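Local coordinates for protein STE5 (Saccharomyces cerevisiae, PDB 3FZE), which scaffolds the yeast mating-pheromone MAP kinase pathway and, through this minimal scaffold domain, cocatalyses phosphorylation of the kinase Fus3 by Ste7, at residues L20-Q25 / A52-C57; V39-L44 / D76-I81; K45-K50 / T176-F181. All blocks are in the same frame, centred on the assembly; numbering follows the deposited sequence. Where two conformers were deposited one is given.

Contact 1: residues L20-Q25 / A52-C57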
loop_
_atom_site.group_PDB
_atom_site.type_symbol
_atom_site.label_atom_id
_atom_site.label_comp_id
_atom_site.label_asym_id
_atom_site.label_seq_id
_atom_site.Cartn_x
_atom_site.Cartn_y
_atom_site.Cartn_z
ATOM N N LEU A 20 -9.925 -2.569 2.366
ATOM C CA LEU A 20 -8.729 -2.320 1.581
ATOM C C LEU A 20 -7.628 -3.277 1.978
ATOM O O LEU A 20 -7.539 -3.698 3.139
ATOM C CB LEU A 20 -8.198 -0.910 1.826
ATOM C CG LEU A 20 -9.111 0.258 1.489
ATOM C CD1 LEU A 20 -8.426 1.562 1.866
ATOM C CD2 LEU A 20 -9.464 0.241 0.014
ATOM N N ALA A 21 -6.776 -3.583 1.008
ATOM C CA ALA A 21 -5.489 -4.220 1.257
ATOM C C ALA A 21 -4.422 -3.235 0.817
ATOM O O ALA A 21 -4.392 -2.829 -0.345
ATOM C CB ALA A 21 -5.370 -5.502 0.458
ATOM N N ILE A 22 -3.563 -2.849 1.757
ATOM C CA ILE A 22 -2.504 -1.881 1.498
ATOM C C ILE A 22 -1.172 -2.603 1.329
ATOM O O ILE A 22 -0.684 -3.233 2.263
ATOM C CB ILE A 22 -2.371 -0.868 2.668
ATOM C CG1 ILE A 22 -3.745 -0.345 3.109
ATOM C CG2 ILE A 22 -1.457 0.277 2.274
ATOM C CD1 ILE A 22 -4.414 0.591 2.101
ATOM N N ILE A 23 -0.583 -2.512 0.142
ATOM C CA ILE A 23 0.701 -3.163 -0.110
ATOM C C ILE A 23 1.764 -2.082 -0.283
ATOM O O ILE A 23 1.681 -1.264 -1.192
ATOM C CB ILE A 23 0.628 -4.085 -1.347
ATOM C CG1 ILE A 23 -0.586 -5.013 -1.226
ATOM C CG2 ILE A 23 1.902 -4.892 -1.468
ATOM C CD1 ILE A 23 -1.284 -5.333 -2.543
ATOM N N LEU A 24 2.736 -2.067 0.624
ATOM C CA LEU A 24 3.758 -1.028 0.676
ATOM C C LEU A 24 5.142 -1.632 0.503
ATOM O O LEU A 24 5.567 -2.475 1.291
ATOM C CB LEU A 24 3.691 -0.260 2.005
ATOM C CG LEU A 24 2.349 0.385 2.361
ATOM C CD1 LEU A 24 2.496 1.140 3.679
ATOM C CD2 LEU A 24 1.852 1.320 1.264
ATOM N N GLN A 25 5.830 -1.222 -0.557
ATOM C CA GLN A 25 7.184 -1.678 -0.790
ATOM C C GLN A 25 8.122 -0.535 -0.460
ATOM O O GLN A 25 8.044 0.535 -1.074
ATOM C CB GLN A 25 7.336 -2.085 -2.243
ATOM C CG GLN A 25 8.750 -2.442 -2.607
ATOM C CD GLN A 25 8.827 -3.055 -3.985
ATOM O OE1 GLN A 25 8.170 -2.590 -4.913
ATOM N NE2 GLN A 25 9.617 -4.117 -4.124
ATOM N N ALA A 52 -12.108 -1.787 9.823
ATOM C CA ALA A 52 -11.602 -2.584 10.938
ATOM C C ALA A 52 -10.808 -3.807 10.459
ATOM O O ALA A 52 -9.865 -4.255 11.120
ATOM C CB ALA A 52 -12.751 -3.018 11.843
ATOM N N ARG A 53 -11.203 -4.352 9.315
ATOM C CA ARG A 53 -10.544 -5.536 8.762
ATOM C C ARG A 53 -9.430 -5.177 7.771
ATOM O O ARG A 53 -9.002 -6.001 6.963
ATOM C CB ARG A 53 -11.585 -6.466 8.136
ATOM C CG ARG A 53 -12.654 -6.870 9.159
ATOM C CD ARG A 53 -13.757 -7.708 8.554
ATOM N NE ARG A 53 -14.554 -6.896 7.659
ATOM C CZ ARG A 53 -14.424 -6.896 6.341
ATOM N NH1 ARG A 53 -13.540 -7.701 5.771
ATOM N NH2 ARG A 53 -15.182 -6.096 5.602
ATOM N N LEU A 54 -8.955 -3.943 7.847
ATOM C CA LEU A 54 -7.847 -3.491 7.002
ATOM C C LEU A 54 -6.699 -4.507 6.932
ATOM O O LEU A 54 -6.201 -4.949 7.965
ATOM C CB LEU A 54 -7.293 -2.173 7.540
ATOM C CG LEU A 54 -6.272 -1.453 6.671
ATOM C CD1 LEU A 54 -6.845 -1.088 5.303
ATOM C CD2 LEU A 54 -5.763 -0.213 7.409
ATOM N N GLN A 55 -6.276 -4.841 5.711
ATOM C CA GLN A 55 -5.155 -5.754 5.477
ATOM C C GLN A 55 -3.959 -4.989 4.941
ATOM O O GLN A 55 -4.116 -3.950 4.295
ATOM C CB GLN A 55 -5.538 -6.825 4.455
ATOM C CG GLN A 55 -6.772 -7.624 4.844
ATOM C CD GLN A 55 -6.479 -8.534 6.008
ATOM O OE1 GLN A 55 -5.618 -9.411 5.921
ATOM N NE2 GLN A 55 -7.177 -8.328 7.114
ATOM N N PHE A 56 -2.762 -5.506 5.200
ATOM C CA PHE A 56 -1.551 -4.868 4.716
ATOM C C PHE A 56 -0.533 -5.924 4.322
ATOM O O PHE A 56 -0.634 -7.088 4.707
ATOM C CB PHE A 56 -0.925 -3.980 5.789
ATOM C CG PHE A 56 -0.209 -4.750 6.867
ATOM C CD1 PHE A 56 1.167 -4.930 6.807
ATOM C CD2 PHE A 56 -0.917 -5.332 7.907
ATOM C CE1 PHE A 56 1.833 -5.660 7.789
ATOM C CE2 PHE A 56 -0.268 -6.066 8.894
ATOM C CZ PHE A 56 1.108 -6.230 8.831
ATOM N N CYS A 57 0.449 -5.488 3.553
ATOM C CA CYS A 57 1.621 -6.293 3.274
ATOM C C CYS A 57 2.786 -5.346 3.042
ATOM O O CYS A 57 2.672 -4.409 2.267
ATOM C CB CYS A 57 1.380 -7.149 2.036
ATOM S SG CYS A 57 2.750 -8.266 1.657
#
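Leu54 hooks back over strand 20-25: its CD1 lies 3.7 Å from Leu20 CB and, in the conformer described, 3.9 Å from CG1 of Ile22, whose side chain runs obliquely to its own. With CG anti to the backbone N (chi1 -171°), the leucine is swung toward the neighbouring strand just before the parallel ladder begins. Gln55 does the reverse. Its CB packs beside the backbone of Ala21, but the chain bends at chi2 and turns the amide back along its own strand, where NE2 bonds Arg53 O at 3.0 Å, the acceptor lying in the amide plane. Phe56 CB lies 3.6 Å from Ile22 O; chi1 of 76°, with CG between the backbone N and the carbonyl carbon, carries the ring away from strand 20-25 to Phe58. On the other face CG2 of Ile23 sits 4.2 Å from Cys57 CB. Four backbone bonds, from Gln55 N to Leu20 O through Leu24 N to Cys57 O, lock the register. Strand 20-25 is paired on its far edge with strand 111-117; Ile22, Leu24 and Leu54 pack under helix 35-50, whereas Ile23, Gln55 and Cys57 face helix 95-102, the strands and helix 35-50 forming a beta-alpha-beta unit.

Contact 2: residues V39-L44 / D76-I81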
loop_
_atom_site.group_PDB
_atom_site.type_symbol
_atom_site.label_atom_id
_atom_site.label_comp_id
_atom_site.label_asym_id
_atom_site.label_seq_id
_atom_site.Cartn_x
_atom_site.Cartn_y
_atom_site.Cartn_z
ATOM N N VAL A 39 4.439 8.541 8.943
ATOM C CA VAL A 39 3.192 8.710 8.206
ATOM C C VAL A 39 2.611 7.368 7.766
ATOM O O VAL A 39 1.400 7.198 7.696
ATOM C CB VAL A 39 3.330 9.711 7.021
ATOM C CG1 VAL A 39 4.168 9.133 5.904
ATOM C CG2 VAL A 39 1.943 10.126 6.519
ATOM N N VAL A 40 3.475 6.398 7.500
ATOM C CA VAL A 40 2.998 5.046 7.228
ATOM C C VAL A 40 2.241 4.486 8.439
ATOM O O VAL A 40 1.114 3.978 8.320
ATOM C CB VAL A 40 4.166 4.109 6.851
ATOM C CG1 VAL A 40 3.693 2.653 6.822
ATOM C CG2 VAL A 40 4.734 4.516 5.501
ATOM N N TYR A 41 2.854 4.586 9.611
ATOM C CA TYR A 41 2.202 4.146 10.841
ATOM C C TYR A 41 0.890 4.877 11.081
ATOM O O TYR A 41 -0.136 4.242 11.305
ATOM C CB TYR A 41 3.142 4.319 12.046
ATOM C CG TYR A 41 2.487 4.027 13.374
ATOM C CD1 TYR A 41 2.114 2.730 13.716
ATOM C CD2 TYR A 41 2.230 5.046 14.286
ATOM C CE1 TYR A 41 1.492 2.455 14.931
ATOM C CE2 TYR A 41 1.613 4.778 15.507
ATOM C CZ TYR A 41 1.253 3.475 15.824
ATOM O OH TYR A 41 0.640 3.185 17.034
ATOM N N ASN A 42 0.922 6.209 11.039
ATOM C CA ASN A 42 -0.271 6.980 11.343
ATOM C C ASN A 42 -1.389 6.693 10.361
ATOM O O ASN A 42 -2.554 6.669 10.736
ATOM C CB ASN A 42 0.024 8.480 11.363
ATOM C CG ASN A 42 0.842 8.898 12.561
ATOM O OD1 ASN A 42 0.880 8.201 13.574
ATOM N ND2 ASN A 42 1.503 10.048 12.453
ATOM N N SER A 43 -1.031 6.488 9.100
ATOM C CA SER A 43 -2.036 6.232 8.079
ATOM C C SER A 43 -2.704 4.881 8.270
ATOM O O SER A 43 -3.925 4.782 8.223
ATOM C CB SER A 43 -1.431 6.336 6.684
ATOM O OG SER A 43 -0.937 7.642 6.483
ATOM N N LEU A 44 -1.908 3.844 8.495
ATOM C CA LEU A 44 -2.475 2.518 8.691
ATOM C C LEU A 44 -3.412 2.535 9.905
ATOM O O LEU A 44 -4.512 1.987 9.849
ATOM C CB LEU A 44 -1.389 1.453 8.820
ATOM C CG LEU A 44 -0.594 1.127 7.557
ATOM C CD1 LEU A 44 0.517 0.123 7.857
ATOM C CD2 LEU A 44 -1.506 0.567 6.479
ATOM N N ASP A 76 1.134 -2.535 15.958
ATOM C CA ASP A 76 0.994 -2.237 17.376
ATOM C C ASP A 76 1.500 -0.843 17.722
ATOM O O ASP A 76 0.872 -0.112 18.487
ATOM C CB ASP A 76 1.772 -3.281 18.183
ATOM C CG ASP A 76 1.589 -3.121 19.673
ATOM O OD1 ASP A 76 0.424 -3.062 20.126
ATOM O OD2 ASP A 76 2.610 -3.061 20.395
ATOM N N SER A 77 2.645 -0.481 17.158
ATOM C CA SER A 77 3.281 0.790 17.461
ATOM C C SER A 77 4.155 1.163 16.285
ATOM O O SER A 77 4.248 0.411 15.321
ATOM C CB SER A 77 4.151 0.658 18.711
ATOM O OG SER A 77 5.350 -0.043 18.413
ATOM N N LEU A 78 4.795 2.325 16.369
ATOM C CA LEU A 78 5.719 2.756 15.333
ATOM C C LEU A 78 6.827 1.731 15.117
ATOM O O LEU A 78 7.238 1.502 13.985
ATOM C CB LEU A 78 6.316 4.124 15.671
ATOM C CG LEU A 78 7.298 4.701 14.647
ATOM C CD1 LEU A 78 6.632 4.867 13.277
ATOM C CD2 LEU A 78 7.855 6.024 15.147
ATOM N N ASP A 79 7.300 1.122 16.202
ATOM C CA ASP A 79 8.326 0.080 16.130
ATOM C C ASP A 79 7.931 -1.051 15.173
ATOM O O ASP A 79 8.783 -1.633 14.501
ATOM C CB ASP A 79 8.610 -0.502 17.520
ATOM C CG ASP A 79 9.242 0.509 18.470
ATOM O OD1 ASP A 79 9.770 1.547 18.005
ATOM O OD2 ASP A 79 9.217 0.258 19.693
ATOM N N SER A 80 6.639 -1.370 15.115
ATOM C CA SER A 80 6.159 -2.408 14.211
ATOM C C SER A 80 6.601 -2.118 12.779
ATOM O O SER A 80 6.824 -3.038 11.986
ATOM C CB SER A 80 4.627 -2.506 14.258
ATOM O OG SER A 80 4.163 -2.729 15.580
ATOM N N ILE A 81 6.682 -0.832 12.457
ATOM C CA ILE A 81 7.093 -0.366 11.140
ATOM C C ILE A 81 8.614 -0.316 11.055
ATOM O O ILE A 81 9.227 -0.995 10.227
ATOM C CB ILE A 81 6.533 1.048 10.852
ATOM C CG1 ILE A 81 5.006 1.058 10.969
ATOM C CG2 ILE A 81 6.967 1.535 9.476
ATOM C CD1 ILE A 81 4.316 0.019 10.104
#
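Tyr41 lays its ring against the backbone at the start of helix 78-82, where the chain passes from Ser77 into Leu78. Leu78 N stands 3.6 Å above one face of the ring, displaced toward the rim. The carbonyl carbon of the preceding residue, Ser77 C, meets Tyr41 CE1 obliquely at 3.3 Å. The phenol reaches further back along the turn, its OH lying 3.6 Å from Asp76 O. Projecting the ring away from the axis of helix 35-50 is the work of chi1 (174°), which sets CG opposite the backbone N. The base of the side chain is gripped by two aliphatic groups: CB touches Leu78 CD1 at 3.7 Å and, in the conformer described, Ile81 CG1 at 3.9 Å. In that conformer Ile81 continues inward with its CD1 methyl, which approaches Val40 CG1 and Leu44 CD1 more loosely, while Phe58 of strand 55-60 touches Val40, Leu44 and Ile81.

The turn under the ring is stiffened from within. Ser77 and Ser80 form a capping box: Ser80 OG accepts a straight bond from Ser77 N (3.1 Å, 165°) and also one from Asp76 N, and Ser77 OG accepts weakly from Asp79 N. An alanine in place of Tyr41 would keep the CB contacts but would probably uncover the Ser77-Leu78 peptide and open a gap beside the helix start. No hydrogen bond joins the two segments. The chemistry is that of an aromatic plate on a peptide, continued inward by aliphatic packing, so the attachment of the short helix to helix 35-50 depends on shape and burial, while the polar groups of the turn serve its own fold.

Contact 3: residues K45-K50 / T176-F181; sequences KALTIK and TLCYSF
Helices 45-50 and 176-180 run in nearly the same direction, their axes 27° apart and 10.0 Å distant at closest approach, with Leu47 and Cys178 nearest in register. Leu47 makes most of the contacts from its helix. Its CG, set opposite the carbonyl carbon (chi1 -76°), rests 3.9 Å from Cys178 SG; one branch, CD1, meets Leu177 CD2 at 3.8 Å, the two leucines crossing at about a right angle, and the other, CD2, approaches Phe181 CD2 at 4.3 Å. The preceding residue, Ala46, adds its CB against the same sulfur. At the C-terminal end Lys50 stretches across Phe181 at roughly a right angle, its CE 3.7 Å from ring atom CD1. A bend at chi4 then turns NZ toward a water that it shares, through weak bonds, with Phe181 O, while Phe51 meets the Phe181 ring edge-to-face. Lys50 thus borders an otherwise apolar interface with its methylenes, its ammonium turned to water. Side-by-side helices covering one face of a central, largely parallel sheet are characteristic of the alpha/beta/alpha, von Willebrand A-like fold; this contact joins the helix that follows the first strand to the one that follows the last.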
loop_
_atom_site.group_PDB
_atom_site.type_symbol
_atom_site.label_atom_id
_atom_site.label_comp_id
_atom_site.label_asym_id
_atom_site.label_seq_id
_atom_site.Cartn_x
_atom_site.Cartn_y
_atom_site.Cartn_z
ATOM N N LYS A 45 -3.002 3.180 10.990
ATOM C CA LYS A 45 -3.868 3.279 12.164
ATOM C C LYS A 45 -5.164 4.031 11.831
ATOM O O LYS A 45 -6.260 3.588 12.178
ATOM C CB LYS A 45 -3.138 3.951 13.337
ATOM C CG LYS A 45 -1.983 3.137 13.900
ATOM C CD LYS A 45 -2.450 2.034 14.832
ATOM C CE LYS A 45 -2.997 2.603 16.139
ATOM N NZ LYS A 45 -3.226 1.542 17.159
ATOM N N ALA A 46 -5.039 5.162 11.150
ATOM C CA ALA A 46 -6.208 5.984 10.850
ATOM C C ALA A 46 -7.232 5.232 10.004
ATOM O O ALA A 46 -8.439 5.302 10.259
ATOM C CB ALA A 46 -5.787 7.273 10.158
ATOM N N LEU A 47 -6.739 4.484 9.024
ATOM C CA LEU A 47 -7.607 3.768 8.089
ATOM C C LEU A 47 -8.446 2.700 8.781
ATOM O O LEU A 47 -9.539 2.391 8.323
ATOM C CB LEU A 47 -6.781 3.169 6.947
ATOM C CG LEU A 47 -6.331 4.199 5.908
ATOM C CD1 LEU A 47 -5.184 3.672 5.050
ATOM C CD2 LEU A 47 -7.542 4.597 5.045
ATOM N N THR A 48 -7.955 2.157 9.891
ATOM C CA THR A 48 -8.751 1.171 10.633
ATOM C C THR A 48 -10.000 1.758 11.292
ATOM O O THR A 48 -10.901 1.010 11.651
ATOM C CB THR A 48 -7.948 0.411 11.707
ATOM O OG1 THR A 48 -7.504 1.326 12.719
ATOM C CG2 THR A 48 -6.768 -0.335 11.089
ATOM N N ILE A 49 -10.059 3.080 11.455
ATOM C CA ILE A 49 -11.274 3.715 11.971
ATOM C C ILE A 49 -12.441 3.416 11.024
ATOM O O ILE A 49 -13.568 3.181 11.462
ATOM C CB ILE A 49 -11.105 5.244 12.104
ATOM C CG1 ILE A 49 -10.057 5.576 13.174
ATOM C CG2 ILE A 49 -12.441 5.927 12.404
ATOM C CD1 ILE A 49 -9.628 7.023 13.148
ATOM N N LYS A 50 -12.148 3.404 9.725
ATOM C CA LYS A 50 -13.152 3.104 8.700
ATOM C C LYS A 50 -13.207 1.621 8.316
ATOM O O LYS A 50 -14.287 1.080 8.042
ATOM C CB LYS A 50 -12.903 3.940 7.443
ATOM C CG LYS A 50 -13.970 3.731 6.373
ATOM C CD LYS A 50 -13.970 4.833 5.325
ATOM C CE LYS A 50 -14.986 4.550 4.219
ATOM N NZ LYS A 50 -16.378 4.881 4.636
ATOM N N THR A 176 -3.252 11.956 1.324
ATOM C CA THR A 176 -4.325 12.028 0.338
ATOM C C THR A 176 -5.274 10.847 0.494
ATOM O O THR A 176 -6.500 11.002 0.455
ATOM C CB THR A 176 -3.794 12.076 -1.105
ATOM O OG1 THR A 176 -3.012 13.260 -1.278
ATOM C CG2 THR A 176 -4.967 12.113 -2.094
ATOM N N LEU A 177 -4.705 9.667 0.700
ATOM C CA LEU A 177 -5.521 8.482 0.879
ATOM C C LEU A 177 -6.413 8.616 2.117
ATOM O O LEU A 177 -7.632 8.423 2.045
ATOM C CB LEU A 177 -4.624 7.245 0.973
ATOM C CG LEU A 177 -5.353 5.923 1.236
ATOM C CD1 LEU A 177 -6.287 5.567 0.080
ATOM C CD2 LEU A 177 -4.336 4.825 1.503
ATOM N N CYS A 178 -5.818 8.968 3.252
ATOM C CA CYS A 178 -6.575 9.033 4.499
ATOM C C CYS A 178 -7.621 10.133 4.488
ATOM O O CYS A 178 -8.775 9.927 4.900
ATOM C CB CYS A 178 -5.641 9.239 5.685
ATOM S SG CYS A 178 -4.713 7.753 6.042
ATOM N N TYR A 179 -7.216 11.313 4.031
ATOM C CA TYR A 179 -8.114 12.456 4.046
ATOM C C TYR A 179 -9.276 12.285 3.073
ATOM O O TYR A 179 -10.373 12.765 3.339
ATOM C CB TYR A 179 -7.356 13.774 3.829
ATOM C CG TYR A 179 -6.765 14.309 5.113
ATOM C CD1 TYR A 179 -5.690 13.652 5.729
ATOM C CD2 TYR A 179 -7.296 15.424 5.729
ATOM C CE1 TYR A 179 -5.166 14.123 6.920
ATOM C CE2 TYR A 179 -6.775 15.910 6.917
ATOM C CZ TYR A 179 -5.713 15.244 7.511
ATOM O OH TYR A 179 -5.204 15.741 8.694
ATOM N N SER A 180 -9.040 11.598 1.958
ATOM C CA SER A 180 -10.118 11.345 1.001
ATOM C C SER A 180 -11.233 10.532 1.653
ATOM O O SER A 180 -12.401 10.644 1.273
ATOM C CB SER A 180 -9.600 10.625 -0.245
ATOM O OG SER A 180 -8.752 11.462 -1.012
ATOM N N PHE A 181 -10.874 9.729 2.650
ATOM C CA PHE A 181 -11.871 8.968 3.412
ATOM C C PHE A 181 -12.389 9.698 4.662
ATOM O O PHE A 181 -13.164 9.138 5.437
ATOM C CB PHE A 181 -11.322 7.581 3.776
ATOM C CG PHE A 181 -11.237 6.643 2.609
ATOM C CD1 PHE A 181 -12.378 6.022 2.122
ATOM C CD2 PHE A 181 -10.025 6.382 1.995
ATOM C CE1 PHE A 181 -12.310 5.159 1.049
ATOM C CE2 PHE A 181 -9.952 5.521 0.914
ATOM C CZ PHE A 181 -11.095 4.907 0.442
HETATM O O HOH W 1 -15.522 7.560 3.679
#

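How the contacts relate
Contact 1 is the sheet core, near the centre of the chain, and its backbone hydrogen bonds set it apart from contacts 2 and 3, which have no direct one between their segments. Those two share helix 35-50, the crossover that links the strands of contact 1: its middle turns receive the short helix of contact 2, its last turns the helix of contact 3. Contact 2 is only partly buried, with an aromatic ring against a peptide; contact 3 is mainly buried and apolar, mixing leucines, a cysteine and a phenylalanine, with a lysine at its border. The three meet through side chains: Leu54 packs on Leu47, Leu24 reaches Val40, and Ser43 touches Cys178.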